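Local coordinates for STM4351 (Salmonella enterica, PDB 2Y7I), which binds arginine with high specificity as a periplasmic solute-binding protein of family 3, at residues F49-I58 with K65-M73. Sequence-based numbering, arbitrary orientation.
Sequences FTNQSFDSLI and KFDAVIAGM. With ZN (zinc ion), chain D; ZN (zinc ion), chain E; ARG (arginine), chain C.
Phe49 meets Ile70 edge-on, with Ile70 CG2 lying near the ring plane 4.2 Å from Phe49 CE1. At the next residue, Thr50 CB approaches the Phe66 ring obliquely. Gln52 reaches across to both Lys65 and Phe66. Its OE1 accepts a hydrogen bond from Lys65 NZ at 2.7 Å; the fully extended lysine chain carries NZ that far. The donor is tilted 31° from the carbonyl plane. The same amide lies at the edge of the Phe66 ring, the two planes 68° apart, while its NE2 donates to Ser56 OG (2.7 Å) and to Ser60 OG, so both ends of the amide are held and its rotation is fixed.

Phe54, its CG anti to the backbone N (chi1 180°), extends its ring so that CE1 is 3.5 Å from Ala71 O, which sits at the ring edge, and CZ meets Met73 CE. The bound arginine lays its CD over one face of this ring, 3.6 Å above the plane. Ala71 O also accepts from the ligand NE at 2.9 Å, and Gly72 O from its amino N. The branches of buried Leu57 diverge: CD1 packs on Ala71 CB at 3.6 Å and on Val69 CG1, whereas CD2 touches Phe66 CZ. Ile58 CD1 then rests on Met73 SD. These contacts join the end of strand 46-51, the connection after it and the start of helix 57-62 to strand 68-69 and its flanking residues. Both strands flank strand 7-12 in a parallel sheet, and the ligand-facing end forms one wall of the arginine pocket of a family 3 periplasmic binding protein.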
loop_
_atom_site.group_PDB
_atom_site.type_symbol
_atom_site.label_atom_id
_atom_site.label_comp_id
_atom_site.label_asym_id
_atom_site.label_seq_id
_atom_site.Cartn_x
_atom_site.Cartn_y
_atom_site.Cartn_z
ATOM N N PHE A 49 -8.067 -21.789 -2.230
ATOM C CA PHE A 49 -8.050 -21.698 -0.764
ATOM C C PHE A 49 -8.514 -22.973 -0.077
ATOM O O PHE A 49 -9.477 -23.612 -0.511
ATOM C CB PHE A 49 -8.910 -20.537 -0.272
ATOM C CG PHE A 49 -8.379 -19.192 -0.655
ATOM C CD1 PHE A 49 -7.387 -18.584 0.098
ATOM C CD2 PHE A 49 -8.869 -18.536 -1.779
ATOM C CE1 PHE A 49 -6.883 -17.339 -0.266
ATOM C CE2 PHE A 49 -8.376 -17.288 -2.142
ATOM C CZ PHE A 49 -7.383 -16.692 -1.381
ATOM N N THR A 50 -7.816 -23.333 0.998
ATOM C CA THR A 50 -8.230 -24.426 1.875
ATOM C C THR A 50 -8.478 -23.819 3.252
ATOM O O THR A 50 -7.616 -23.111 3.784
ATOM C CB THR A 50 -7.159 -25.531 1.938
ATOM O OG1 THR A 50 -6.912 -26.011 0.615
ATOM C CG2 THR A 50 -7.608 -26.710 2.824
ATOM N N ASN A 51 -9.663 -24.081 3.800
ATOM C CA ASN A 51 -10.104 -23.544 5.078
ATOM C C ASN A 51 -9.996 -24.614 6.174
ATOM O O ASN A 51 -10.634 -25.663 6.092
ATOM C CB ASN A 51 -11.547 -23.029 4.925
ATOM C CG ASN A 51 -12.191 -22.614 6.240
ATOM O OD1 ASN A 51 -13.407 -22.721 6.391
ATOM N ND2 ASN A 51 -11.399 -22.132 7.181
ATOM N N GLN A 52 -9.156 -24.357 7.173
ATOM C CA GLN A 52 -8.928 -25.308 8.279
ATOM C C GLN A 52 -8.541 -24.508 9.529
ATOM O O GLN A 52 -8.358 -23.290 9.444
ATOM C CB GLN A 52 -7.868 -26.353 7.909
ATOM C CG GLN A 52 -6.471 -25.791 7.630
ATOM C CD GLN A 52 -5.489 -26.855 7.138
ATOM O OE1 GLN A 52 -5.671 -27.446 6.071
ATOM N NE2 GLN A 52 -4.435 -27.096 7.916
ATOM N N SER A 53 -8.427 -25.168 10.678
ATOM C CA SER A 53 -8.180 -24.451 11.938
ATOM C C SER A 53 -6.882 -23.636 11.884
ATOM O O SER A 53 -5.893 -24.066 11.274
ATOM C CB SER A 53 -8.188 -25.419 13.135
ATOM O OG SER A 53 -7.176 -26.415 13.026
ATOM N N PHE A 54 -6.886 -22.465 12.513
ATOM C CA PHE A 54 -5.730 -21.551 12.458
ATOM C C PHE A 54 -4.445 -22.213 12.944
ATOM O O PHE A 54 -3.379 -22.036 12.337
ATOM C CB PHE A 54 -5.987 -20.282 13.287
ATOM C CG PHE A 54 -4.825 -19.301 13.269
ATOM C CD1 PHE A 54 -4.674 -18.404 12.213
ATOM C CD2 PHE A 54 -3.880 -19.286 14.306
ATOM C CE1 PHE A 54 -3.607 -17.493 12.193
ATOM C CE2 PHE A 54 -2.811 -18.378 14.294
ATOM C CZ PHE A 54 -2.670 -17.496 13.230
ATOM N N ASP A 55 -4.555 -22.982 14.027
ATOM C CA ASP A 55 -3.386 -23.632 14.642
ATOM C C ASP A 55 -2.786 -24.758 13.803
ATOM O O ASP A 55 -1.688 -25.238 14.109
ATOM C CB ASP A 55 -3.734 -24.149 16.043
ATOM C CG ASP A 55 -4.797 -25.245 16.029
ATOM O OD1 ASP A 55 -5.440 -25.480 14.982
ATOM O OD2 ASP A 55 -4.991 -25.879 17.086
ATOM N N SER A 56 -3.503 -25.190 12.761
ATOM C CA SER A 56 -3.026 -26.274 11.895
ATOM C C SER A 56 -2.343 -25.757 10.625
ATOM O O SER A 56 -1.831 -26.552 9.830
ATOM C CB SER A 56 -4.180 -27.207 11.500
ATOM O OG SER A 56 -5.005 -26.587 10.520
ATOM N N LEU A 57 -2.332 -24.438 10.447
ATOM C CA LEU A 57 -1.895 -23.849 9.177
ATOM C C LEU A 57 -0.391 -23.946 8.968
ATOM O O LEU A 57 0.061 -24.376 7.905
ATOM C CB LEU A 57 -2.355 -22.397 9.061
ATOM C CG LEU A 57 -3.848 -22.152 8.810
ATOM C CD1 LEU A 57 -4.138 -20.668 8.935
ATOM C CD2 LEU A 57 -4.303 -22.704 7.443
ATOM N N ILE A 58 0.376 -23.517 9.967
ATOM C CA ILE A 58 1.834 -23.636 9.868
ATOM C C ILE A 58 2.310 -25.095 9.707
ATOM O O ILE A 58 3.102 -25.373 8.808
ATOM C CB ILE A 58 2.564 -22.850 10.980
ATOM C CG1 ILE A 58 2.533 -21.356 10.623
ATOM C CG2 ILE A 58 4.026 -23.324 11.141
ATOM C CD1 ILE A 58 2.867 -20.435 11.776
ATOM N N LYS A 65 1.113 -29.239 2.314
ATOM C CA LYS A 65 -0.299 -29.346 1.952
ATOM C C LYS A 65 -0.754 -28.169 1.075
ATOM O O LYS A 65 -1.689 -28.297 0.285
ATOM C CB LYS A 65 -1.162 -29.461 3.213
ATOM C CG LYS A 65 -2.634 -29.683 2.945
ATOM C CD LYS A 65 -3.451 -29.645 4.227
ATOM C CE LYS A 65 -4.880 -30.070 3.956
ATOM N NZ LYS A 65 -5.675 -29.985 5.198
ATOM N N PHE A 66 -0.099 -27.023 1.232
ATOM C CA PHE A 66 -0.314 -25.883 0.350
ATOM C C PHE A 66 0.968 -25.074 0.164
ATOM O O PHE A 66 1.971 -25.328 0.826
ATOM C CB PHE A 66 -1.505 -25.001 0.786
ATOM C CG PHE A 66 -1.880 -25.110 2.245
ATOM C CD1 PHE A 66 -1.090 -24.529 3.235
ATOM C CD2 PHE A 66 -3.053 -25.757 2.620
ATOM C CE1 PHE A 66 -1.452 -24.611 4.580
ATOM C CE2 PHE A 66 -3.426 -25.848 3.966
ATOM C CZ PHE A 66 -2.624 -25.276 4.944
ATOM N N ASP A 67 0.928 -24.116 -0.754
ATOM C CA ASP A 67 2.100 -23.327 -1.107
ATOM C C ASP A 67 2.330 -22.162 -0.159
ATOM O O ASP A 67 3.467 -21.765 0.073
ATOM C CB ASP A 67 1.945 -22.786 -2.524
ATOM C CG ASP A 67 1.744 -23.877 -3.528
ATOM O OD1 ASP A 67 2.628 -24.758 -3.619
ATOM O OD2 ASP A 67 0.688 -23.876 -4.198
ATOM N N ALA A 68 1.244 -21.614 0.376
ATOM C CA ALA A 68 1.318 -20.391 1.159
ATOM C C ALA A 68 0.160 -20.312 2.144
ATOM O O ALA A 68 -0.842 -21.010 1.997
ATOM C CB ALA A 68 1.331 -19.165 0.239
ATOM N N VAL A 69 0.329 -19.481 3.164
ATOM C CA VAL A 69 -0.702 -19.261 4.169
ATOM C C VAL A 69 -0.949 -17.768 4.252
ATOM O O VAL A 69 0.002 -16.973 4.331
ATOM C CB VAL A 69 -0.273 -19.826 5.558
ATOM C CG1 VAL A 69 -1.090 -19.228 6.690
ATOM C CG2 VAL A 69 -0.402 -21.346 5.575
ATOM N N ILE A 70 -2.224 -17.388 4.203
ATOM C CA ILE A 70 -2.634 -16.028 4.529
ATOM C C ILE A 70 -3.834 -16.124 5.476
ATOM O O ILE A 70 -4.830 -16.800 5.163
ATOM C CB ILE A 70 -2.894 -15.172 3.248
ATOM C CG1 ILE A 70 -2.939 -13.673 3.583
ATOM C CG2 ILE A 70 -4.160 -15.642 2.478
ATOM C CD1 ILE A 70 -3.080 -12.748 2.343
ATOM N N ALA A 71 -3.725 -15.509 6.655
ATOM C CA ALA A 71 -4.756 -15.691 7.692
ATOM C C ALA A 71 -4.709 -14.676 8.828
ATOM O O ALA A 71 -4.796 -15.046 10.003
ATOM C CB ALA A 71 -4.688 -17.127 8.262
ATOM N N GLY A 72 -4.569 -13.395 8.484
ATOM C CA GLY A 72 -4.419 -12.352 9.490
ATOM C C GLY A 72 -3.286 -12.682 10.448
ATOM O O GLY A 72 -3.376 -12.393 11.634
ATOM N N MET A 73 -2.207 -13.253 9.914
ATOM C CA MET A 73 -1.159 -13.868 10.734
ATOM C C MET A 73 0.025 -12.932 10.990
ATOM O O MET A 73 0.770 -12.600 10.061
ATOM C CB MET A 73 -0.671 -15.165 10.061
ATOM C CG MET A 73 0.468 -15.892 10.807
ATOM S SD MET A 73 1.019 -17.431 10.019
ATOM C CE MET A 73 -0.369 -18.520 10.449
HETATM ZN ZN ZN D . -6.550 -27.202 16.817
HETATM ZN ZN ZN E . 0.247 -25.739 -4.955
HETATM N N ARG C . -3.551 -11.941 14.475
HETATM C CA ARG C . -3.624 -13.081 15.442
HETATM C C ARG C . -2.385 -13.956 15.300
HETATM O O ARG C . -2.263 -14.969 15.985
HETATM C CB ARG C . -4.899 -13.921 15.215
HETATM C CG ARG C . -5.069 -14.429 13.772
HETATM C CD ARG C . -6.258 -15.376 13.620
HETATM N NE ARG C . -6.574 -15.558 12.201
HETATM C CZ ARG C . -7.537 -16.345 11.725
HETATM N NH1 ARG C . -8.313 -17.060 12.542
HETATM N NH2 ARG C . -7.723 -16.417 10.424
HETATM O OXT ARG C . -1.492 -13.676 14.477
HETATM O O HOH W 1 0.184 -27.086 -3.274
#